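Restriction endonuclease EcoP15I, modification subunit (Escherichia coli, PDB 4ZCF) binds the DNA site 5'-CAGCAG-3' as a dimer and methylates an adenine on one strand, using S-adenosyl-L-methionine as methyl donor. Local coordinates at residues A[118-123]-A[187-192]; A[180-185]-A[193-198]; A[435-440]-A[445-450]. All coordinates share one frame; numbering follows the deposited sequence.

Interaction 1. Residues A[118-123]-A[187-192]; sequences KMIYID and ELMRED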
loop_
_atom_site.group_PDB
_atom_site.type_symbol
_atom_site.label_atom_id
_atom_site.label_comp_id
_atom_site.label_asym_id
_atom_site.label_seq_id
_atom_site.Cartn_x
_atom_site.Cartn_y
_atom_site.Cartn_z
ATOM N N LYS A 118 14.321 -0.933 -0.626
ATOM C CA LYS A 118 13.542 -1.827 -1.507
ATOM C C LYS A 118 12.562 -2.663 -0.697
ATOM O O LYS A 118 11.500 -3.030 -1.202
ATOM C CB LYS A 118 14.459 -2.770 -2.305
ATOM C CG LYS A 118 13.894 -3.171 -3.673
ATOM C CD LYS A 118 14.822 -4.152 -4.382
ATOM C CE LYS A 118 14.452 -4.482 -5.824
ATOM N NZ LYS A 118 13.034 -4.912 -5.994
ATOM N N MET A 119 12.941 -3.021 0.548
ATOM C CA MET A 119 12.100 -3.856 1.396
ATOM C C MET A 119 12.259 -3.517 2.847
ATOM O O MET A 119 13.369 -3.284 3.314
ATOM C CB MET A 119 12.440 -5.346 1.182
ATOM C CG MET A 119 11.407 -6.305 1.742
ATOM S SD MET A 119 12.062 -7.992 1.900
ATOM C CE MET A 119 11.303 -8.496 3.354
ATOM N N ILE A 120 11.147 -3.569 3.570
ATOM C CA ILE A 120 11.083 -3.430 5.008
ATOM C C ILE A 120 10.445 -4.679 5.548
ATOM O O ILE A 120 9.365 -5.059 5.095
ATOM C CB ILE A 120 10.299 -2.167 5.467
ATOM C CG1 ILE A 120 10.976 -0.846 4.941
ATOM C CG2 ILE A 120 10.083 -2.159 7.004
ATOM C CD1 ILE A 120 10.242 0.462 5.326
ATOM N N TYR A 121 11.126 -5.350 6.493
ATOM C CA TYR A 121 10.560 -6.464 7.241
ATOM C C TYR A 121 10.594 -6.045 8.687
ATOM O O TYR A 121 11.636 -5.638 9.162
ATOM C CB TYR A 121 11.308 -7.809 7.068
ATOM C CG TYR A 121 10.721 -8.853 8.004
ATOM C CD1 TYR A 121 9.425 -9.341 7.811
ATOM C CD2 TYR A 121 11.369 -9.196 9.188
ATOM C CE1 TYR A 121 8.829 -10.201 8.726
ATOM C CE2 TYR A 121 10.758 -10.018 10.133
ATOM C CZ TYR A 121 9.502 -10.543 9.880
ATOM O OH TYR A 121 8.904 -11.371 10.787
ATOM N N ILE A 122 9.486 -6.145 9.394
ATOM C CA ILE A 122 9.444 -5.821 10.826
ATOM C C ILE A 122 8.662 -6.849 11.628
ATOM O O ILE A 122 7.659 -7.364 11.153
ATOM C CB ILE A 122 9.040 -4.350 11.210
ATOM C CG1 ILE A 122 7.779 -3.852 10.502
ATOM C CG2 ILE A 122 10.209 -3.390 11.108
ATOM C CD1 ILE A 122 6.986 -2.787 11.354
ATOM N N ASP A 123 9.144 -7.161 12.841
ATOM C CA ASP A 123 8.446 -8.042 13.770
ATOM C C ASP A 123 8.122 -7.168 14.994
ATOM O O ASP A 123 8.917 -7.070 15.929
ATOM C CB ASP A 123 9.272 -9.286 14.097
ATOM C CG ASP A 123 8.719 -10.222 15.150
ATOM O OD1 ASP A 123 7.481 -10.304 15.284
ATOM O OD2 ASP A 123 9.527 -10.950 15.779
ATOM N N GLU A 187 8.134 6.854 3.904
ATOM C CA GLU A 187 8.967 7.865 3.291
ATOM C C GLU A 187 10.278 7.297 2.757
ATOM O O GLU A 187 10.762 7.767 1.728
ATOM C CB GLU A 187 9.256 8.976 4.303
ATOM C CG GLU A 187 8.017 9.543 5.011
ATOM C CD GLU A 187 8.168 10.879 5.718
ATOM O OE1 GLU A 187 9.157 11.595 5.441
ATOM O OE2 GLU A 187 7.267 11.235 6.513
ATOM N N LEU A 188 10.837 6.260 3.428
ATOM C CA LEU A 188 12.120 5.641 3.062
ATOM C C LEU A 188 12.027 4.654 1.931
ATOM O O LEU A 188 13.038 4.331 1.288
ATOM C CB LEU A 188 12.764 4.974 4.282
ATOM C CG LEU A 188 13.010 5.843 5.544
ATOM C CD1 LEU A 188 13.837 5.064 6.541
ATOM C CD2 LEU A 188 13.700 7.196 5.199
ATOM N N MET A 189 10.790 4.204 1.660
ATOM C CA MET A 189 10.460 3.221 0.651
ATOM C C MET A 189 10.529 3.753 -0.735
ATOM O O MET A 189 9.869 4.735 -1.062
ATOM C CB MET A 189 9.057 2.674 0.903
ATOM C CG MET A 189 8.969 1.769 2.101
ATOM S SD MET A 189 7.287 1.264 2.528
ATOM C CE MET A 189 6.923 0.289 1.123
ATOM N N ARG A 190 11.242 3.025 -1.596
ATOM C CA ARG A 190 11.311 3.242 -3.043
ATOM C C ARG A 190 9.864 3.038 -3.563
ATOM O O ARG A 190 9.094 2.278 -2.952
ATOM C CB ARG A 190 12.189 2.142 -3.637
ATOM C CG ARG A 190 13.535 2.574 -4.188
ATOM C CD ARG A 190 14.495 1.387 -4.340
ATOM N NE ARG A 190 14.127 0.493 -5.441
ATOM C CZ ARG A 190 14.921 -0.448 -5.963
ATOM N NH1 ARG A 190 16.147 -0.642 -5.479
ATOM N NH2 ARG A 190 14.493 -1.205 -6.973
ATOM N N GLU A 191 9.489 3.692 -4.666
ATOM C CA GLU A 191 8.133 3.546 -5.218
ATOM C C GLU A 191 7.780 2.082 -5.531
ATOM O O GLU A 191 6.655 1.657 -5.305
ATOM C CB GLU A 191 7.960 4.429 -6.449
ATOM C CG GLU A 191 7.924 5.908 -6.099
ATOM C CD GLU A 191 6.562 6.554 -6.255
ATOM O OE1 GLU A 191 6.231 6.963 -7.395
ATOM O OE2 GLU A 191 5.816 6.627 -5.251
ATOM N N ASP A 192 8.765 1.313 -5.996
ATOM C CA ASP A 192 8.655 -0.105 -6.354
ATOM C C ASP A 192 8.929 -1.023 -5.136
ATOM O O ASP A 192 9.082 -2.224 -5.304
ATOM C CB ASP A 192 9.635 -0.404 -7.520
ATOM C CG ASP A 192 11.127 -0.359 -7.212
ATOM O OD1 ASP A 192 11.511 0.210 -6.154
ATOM O OD2 ASP A 192 11.910 -0.886 -8.019
#
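Lys118 and Arg190 bring the two backbones closest, with 5.7 Å between the CA atom of Lys118 and the CA atom of Arg190, and since no hydrogen bond joins the segments, side chains make the contact. The aliphatic part of Lys118 lies over one face of the Arg190 guanidinium: Lys118 CG sits 3.7 Å above the middle of the plane, and Lys118 CE comes 3.5 Å from Arg190 NH2. The lysine is extended as far as CE and bends only at its last torsion (chi4 -52°). Asp192 fixes the turn of the guanidinium under it, which meets the carboxylate side-on with two nitrogens. Arg190 NE reaches Asp192 OD1 at 2.7 Å and Arg190 NH2 reaches Asp192 OD2 at 2.8 Å, the second bond nearly straight at 178°; both use syn lone pairs and stay close to the guanidinium plane. Lys118 NZ is 4.6 Å from Asp192 OD2, so the carboxylate probably offsets part of both positive charges. Farther along, Ile120 and Met189 cross at about a right angle, Ile120 CD1 meeting Met189 CG at 3.7 Å. Strand 117-122 lies within the central sheet of the Rossmann-like methyltransferase domain and runs up to Asp123, the first residue of a predicted S-adenosylmethionine-binding region. Its neighbours in the sheet are 434-439 and 193-199, while Leu188, at the end of helix 171-188, packs on helix 102-113. Glu434 at the start of strand 434-439 forms a salt bridge with Arg190 NH1.

Interaction 2. Residues A[180-185]-A[193-198]; sequences PRLYIA and GTIFIS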
loop_
_atom_site.group_PDB
_atom_site.type_symbol
_atom_site.label_atom_id
_atom_site.label_comp_id
_atom_site.label_asym_id
_atom_site.label_seq_id
_atom_site.Cartn_x
_atom_site.Cartn_y
_atom_site.Cartn_z
ATOM N N PRO A 180 3.415 6.437 14.025
ATOM C CA PRO A 180 4.480 7.327 13.546
ATOM C C PRO A 180 5.656 6.588 12.924
ATOM O O PRO A 180 6.334 7.128 12.044
ATOM C CB PRO A 180 4.854 8.111 14.791
ATOM C CG PRO A 180 4.530 7.202 15.923
ATOM C CD PRO A 180 3.268 6.547 15.497
ATOM N N ARG A 181 5.891 5.355 13.379
ATOM C CA ARG A 181 6.948 4.477 12.877
ATOM C C ARG A 181 6.683 4.038 11.415
ATOM O O ARG A 181 7.538 4.251 10.541
ATOM C CB ARG A 181 7.141 3.308 13.843
ATOM C CG ARG A 181 7.808 3.777 15.140
ATOM C CD ARG A 181 7.486 2.925 16.332
ATOM N NE ARG A 181 8.255 3.344 17.507
ATOM C CZ ARG A 181 7.909 4.335 18.324
ATOM N NH1 ARG A 181 6.777 5.013 18.122
ATOM N NH2 ARG A 181 8.696 4.670 19.337
ATOM N N LEU A 182 5.444 3.568 11.139
ATOM C CA LEU A 182 4.965 3.179 9.809
ATOM C C LEU A 182 4.862 4.390 8.908
ATOM O O LEU A 182 5.139 4.283 7.711
ATOM C CB LEU A 182 3.584 2.530 9.932
ATOM C CG LEU A 182 3.487 1.149 10.626
ATOM C CD1 LEU A 182 2.102 0.617 10.489
ATOM C CD2 LEU A 182 4.499 0.121 10.040
ATOM N N TYR A 183 4.472 5.560 9.481
ATOM C CA TYR A 183 4.370 6.813 8.754
ATOM C C TYR A 183 5.725 7.246 8.211
ATOM O O TYR A 183 5.826 7.515 7.015
ATOM C CB TYR A 183 3.705 7.907 9.623
ATOM C CG TYR A 183 3.451 9.198 8.870
ATOM C CD1 TYR A 183 2.279 9.384 8.137
ATOM C CD2 TYR A 183 4.415 10.204 8.826
ATOM C CE1 TYR A 183 2.055 10.560 7.412
ATOM C CE2 TYR A 183 4.212 11.370 8.089
ATOM C CZ TYR A 183 3.015 11.560 7.412
ATOM O OH TYR A 183 2.814 12.718 6.701
ATOM N N ILE A 184 6.762 7.304 9.065
ATOM C CA ILE A 184 8.134 7.678 8.652
ATOM C C ILE A 184 8.753 6.647 7.741
ATOM O O ILE A 184 9.412 7.030 6.789
ATOM C CB ILE A 184 9.097 8.049 9.845
ATOM C CG1 ILE A 184 8.510 9.185 10.754
ATOM C CG2 ILE A 184 10.526 8.395 9.347
ATOM C CD1 ILE A 184 8.356 10.611 10.078
ATOM N N ALA A 185 8.572 5.341 8.046
ATOM C CA ALA A 185 9.104 4.243 7.241
ATOM C C ALA A 185 8.631 4.347 5.809
ATOM O O ALA A 185 9.462 4.169 4.919
ATOM C CB ALA A 185 8.715 2.895 7.830
ATOM N N GLY A 193 9.063 -0.405 -3.956
ATOM C CA GLY A 193 9.380 -1.024 -2.674
ATOM C C GLY A 193 8.179 -1.572 -1.947
ATOM O O GLY A 193 7.036 -1.285 -2.321
ATOM N N THR A 194 8.449 -2.432 -0.929
ATOM C CA THR A 194 7.455 -3.165 -0.130
ATOM C C THR A 194 7.778 -3.247 1.355
ATOM O O THR A 194 8.937 -3.284 1.739
ATOM C CB THR A 194 7.268 -4.616 -0.656
ATOM O OG1 THR A 194 8.536 -5.236 -0.856
ATOM C CG2 THR A 194 6.441 -4.696 -1.926
ATOM N N ILE A 195 6.741 -3.295 2.178
ATOM C CA ILE A 195 6.812 -3.512 3.616
ATOM C C ILE A 195 6.145 -4.866 3.908
ATOM O O ILE A 195 5.147 -5.185 3.288
ATOM C CB ILE A 195 6.245 -2.334 4.487
ATOM C CG1 ILE A 195 6.411 -2.624 6.007
ATOM C CG2 ILE A 195 4.794 -1.972 4.120
ATOM C CD1 ILE A 195 6.361 -1.437 6.935
ATOM N N PHE A 196 6.727 -5.658 4.820
ATOM C CA PHE A 196 6.262 -6.958 5.342
ATOM C C PHE A 196 6.155 -6.789 6.882
ATOM O O PHE A 196 7.096 -6.292 7.504
ATOM C CB PHE A 196 7.295 -8.044 4.978
ATOM C CG PHE A 196 7.332 -8.497 3.534
ATOM C CD1 PHE A 196 7.880 -7.694 2.549
ATOM C CD2 PHE A 196 6.827 -9.739 3.164
ATOM C CE1 PHE A 196 7.906 -8.111 1.207
ATOM C CE2 PHE A 196 6.879 -10.167 1.828
ATOM C CZ PHE A 196 7.438 -9.356 0.861
ATOM N N ILE A 197 4.978 -7.092 7.483
ATOM C CA ILE A 197 4.721 -6.938 8.928
ATOM C C ILE A 197 4.162 -8.198 9.540
ATOM O O ILE A 197 3.031 -8.578 9.225
ATOM C CB ILE A 197 3.832 -5.716 9.309
ATOM C CG1 ILE A 197 4.163 -4.451 8.481
ATOM C CG2 ILE A 197 3.897 -5.441 10.841
ATOM C CD1 ILE A 197 3.192 -3.289 8.639
ATOM N N SER A 198 4.939 -8.826 10.449
ATOM C CA SER A 198 4.534 -10.017 11.196
ATOM C C SER A 198 3.604 -9.608 12.313
ATOM O O SER A 198 3.883 -8.644 13.019
ATOM C CB SER A 198 5.743 -10.705 11.831
ATOM O OG SER A 198 6.470 -11.466 10.885
#
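Leu182 on helix 171-188 meets Ile195 and Ile197 on strand 193-199 through a single methyl group. Its CB makes no contact with the strand segment. CG is set beside the backbone N and anti to the carbonyl carbon (chi1 -68°), which carries the branch point outward from the helix, though CG itself still stops short of the isoleucines. CD1 continues the chain anti to CA (chi2 -173°) and does not make the closest approach either. The branch that arrives is CD2, which lies 3.9 Å from Ile195 CD1 and 3.9 Å from Ile197 CD1. Here the helix of a beta-alpha-beta crossover covers the sheet: it lies in the connection from strand 117-122 to strand 193-199, parallel neighbours in the Rossmann-like core. Two residues apart on the strand, both isoleucines point to this helix-covered face, yet they receive the leucine differently. Ile197 reaches toward it tip to tip, whereas Ile195 crosses it at about a right angle. With CG1 anti to its backbone N (chi1 -178°), Ile195 extends its CD1 toward the helix. Helix 204-215 packs alongside, placing Leu207 against Leu182 and Ile197, and Phe215 against Ile195.

Interaction 3. Residues A[435-440]-A[445-450]; sequences GIVLDF and GTTAHT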
loop_
_atom_site.group_PDB
_atom_site.type_symbol
_atom_site.label_atom_id
_atom_site.label_comp_id
_atom_site.label_asym_id
_atom_site.label_seq_id
_atom_site.Cartn_x
_atom_site.Cartn_y
_atom_site.Cartn_z
ATOM N N GLY A 435 19.398 -4.624 -3.303
ATOM C CA GLY A 435 18.516 -3.759 -2.529
ATOM C C GLY A 435 18.766 -3.653 -1.052
ATOM O O GLY A 435 19.349 -4.546 -0.439
ATOM N N ILE A 436 18.294 -2.550 -0.473
ATOM C CA ILE A 436 18.396 -2.236 0.948
ATOM C C ILE A 436 17.248 -2.944 1.661
ATOM O O ILE A 436 16.100 -2.830 1.227
ATOM C CB ILE A 436 18.392 -0.684 1.148
ATOM C CG1 ILE A 436 19.732 -0.044 0.679
ATOM C CG2 ILE A 436 18.013 -0.261 2.572
ATOM C CD1 ILE A 436 19.733 1.515 0.525
ATOM N N VAL A 437 17.567 -3.719 2.730
ATOM C CA VAL A 437 16.565 -4.417 3.546
ATOM C C VAL A 437 16.586 -3.764 4.918
ATOM O O VAL A 437 17.642 -3.735 5.550
ATOM C CB VAL A 437 16.743 -5.961 3.596
ATOM C CG1 VAL A 437 15.791 -6.589 4.608
ATOM C CG2 VAL A 437 16.531 -6.579 2.221
ATOM N N LEU A 438 15.447 -3.198 5.359
ATOM C CA LEU A 438 15.385 -2.501 6.638
ATOM C C LEU A 438 14.522 -3.167 7.710
ATOM O O LEU A 438 13.362 -3.472 7.469
ATOM C CB LEU A 438 15.029 -1.000 6.434
ATOM C CG LEU A 438 14.738 -0.161 7.691
ATOM C CD1 LEU A 438 16.007 0.302 8.359
ATOM C CD2 LEU A 438 13.841 1.005 7.392
ATOM N N ASP A 439 15.085 -3.366 8.908
ATOM C CA ASP A 439 14.340 -3.904 10.058
ATOM C C ASP A 439 14.532 -2.931 11.199
ATOM O O ASP A 439 15.641 -2.788 11.671
ATOM C CB ASP A 439 14.803 -5.329 10.465
ATOM C CG ASP A 439 13.860 -6.085 11.392
ATOM O OD1 ASP A 439 13.169 -5.434 12.222
ATOM O OD2 ASP A 439 13.768 -7.303 11.260
ATOM N N PHE A 440 13.488 -2.219 11.601
ATOM C CA PHE A 440 13.607 -1.238 12.688
ATOM C C PHE A 440 13.163 -1.739 14.067
ATOM O O PHE A 440 13.139 -0.971 15.012
ATOM C CB PHE A 440 13.077 0.154 12.290
ATOM C CG PHE A 440 11.653 0.220 11.776
ATOM C CD1 PHE A 440 10.585 0.427 12.653
ATOM C CD2 PHE A 440 11.385 0.131 10.419
ATOM C CE1 PHE A 440 9.269 0.490 12.178
ATOM C CE2 PHE A 440 10.073 0.210 9.944
ATOM C CZ PHE A 440 9.020 0.377 10.825
ATOM N N GLY A 445 18.372 -9.951 15.705
ATOM C CA GLY A 445 19.218 -9.701 14.542
ATOM C C GLY A 445 18.981 -10.633 13.362
ATOM O O GLY A 445 19.790 -10.694 12.428
ATOM N N THR A 446 17.855 -11.358 13.385
ATOM C CA THR A 446 17.429 -12.332 12.362
ATOM C C THR A 446 17.517 -11.854 10.912
ATOM O O THR A 446 17.995 -12.615 10.061
ATOM C CB THR A 446 16.024 -12.816 12.675
ATOM O OG1 THR A 446 15.939 -13.146 14.063
ATOM C CG2 THR A 446 15.581 -13.954 11.778
ATOM N N THR A 447 17.004 -10.637 10.620
ATOM C CA THR A 447 16.983 -10.105 9.246
ATOM C C THR A 447 18.388 -9.867 8.723
ATOM O O THR A 447 18.685 -10.175 7.582
ATOM C CB THR A 447 16.052 -8.866 9.150
ATOM O OG1 THR A 447 14.803 -9.189 9.730
ATOM C CG2 THR A 447 15.798 -8.442 7.740
ATOM N N ALA A 448 19.243 -9.309 9.572
ATOM C CA ALA A 448 20.638 -9.004 9.295
ATOM C C ALA A 448 21.379 -10.304 8.998
ATOM O O ALA A 448 22.041 -10.392 7.978
ATOM C CB ALA A 448 21.241 -8.288 10.491
ATOM N N HIS A 449 21.161 -11.339 9.832
ATOM C CA HIS A 449 21.741 -12.669 9.685
ATOM C C HIS A 449 21.341 -13.256 8.326
ATOM O O HIS A 449 22.207 -13.692 7.566
ATOM C CB HIS A 449 21.309 -13.572 10.857
ATOM C CG HIS A 449 22.038 -14.885 10.947
ATOM N ND1 HIS A 449 22.010 -15.646 12.114
ATOM C CD2 HIS A 449 22.768 -15.550 10.015
ATOM C CE1 HIS A 449 22.703 -16.740 11.849
ATOM N NE2 HIS A 449 23.195 -16.719 10.606
ATOM N N THR A 450 20.042 -13.209 8.006
ATOM C CA THR A 450 19.461 -13.660 6.748
ATOM C C THR A 450 20.156 -12.996 5.552
ATOM O O THR A 450 20.352 -13.656 4.542
ATOM C CB THR A 450 17.942 -13.405 6.794
ATOM O OG1 THR A 450 17.352 -14.193 7.841
ATOM C CG2 THR A 450 17.258 -13.684 5.476
HETATM O O HOH W 1 15.933 -8.677 12.531
#
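Asp439, at the end of strand 434-439, takes a hydrogen bond from Thr447 in the first turn of helix 446-455, Thr447 OG1 giving its proton to Asp439 OD2 at 2.6 Å. The hydroxyl comes in at the anti lone pair, away from the other carboxylate oxygen, and Asp439 OD1 is taken up by the backbone N of Phe441. Water adds a second polar link: one molecule donates to Asp439 OD2 at 2.9 Å and accepts from Thr447 N at 2.9 Å, joining the carboxylate to an amide of the helix start. The apolar share is small, Val437 CG1 against Thr447 CG2 at 3.6 Å. One torsion of Thr447 (chi1 -50°) serves both kinds of contact, turning CG2 anti to the backbone N and OG1 beside it. Between the segments runs the glycine-rich loop of methyltransferase motif I, which in this family typically contacts S-adenosylmethionine, and Gly445 forms the helix N-cap. With an alanine in place of Asp439, the Thr447 hydroxyl and the bridging water would probably lose their shared acceptor, and the Phe441 amide its side-chain partner. The chemistry implies a buried carboxylate that ties strand end, loop and helix start together.

How the interactions relate
Following the chain from its N terminus, strand 117-122 opens interaction 1, and segment 180-185 opens interaction 2 before 187-192 closes the first loop; 193-198 then closes the second. The two therefore cross, and both use helix 171-188 with the chain that follows it. Interaction 3 comes much later, in series with both, and closes a short loop from 435-440 to 445-450. All three meet in one sheet, where strands 434-439, 117-122 and 193-199 lie side by side and parallel, with 117-122 in the middle. Phe440 packs on Arg181 and Ala185, bringing the loop of interaction 3 against the helix of interaction 2.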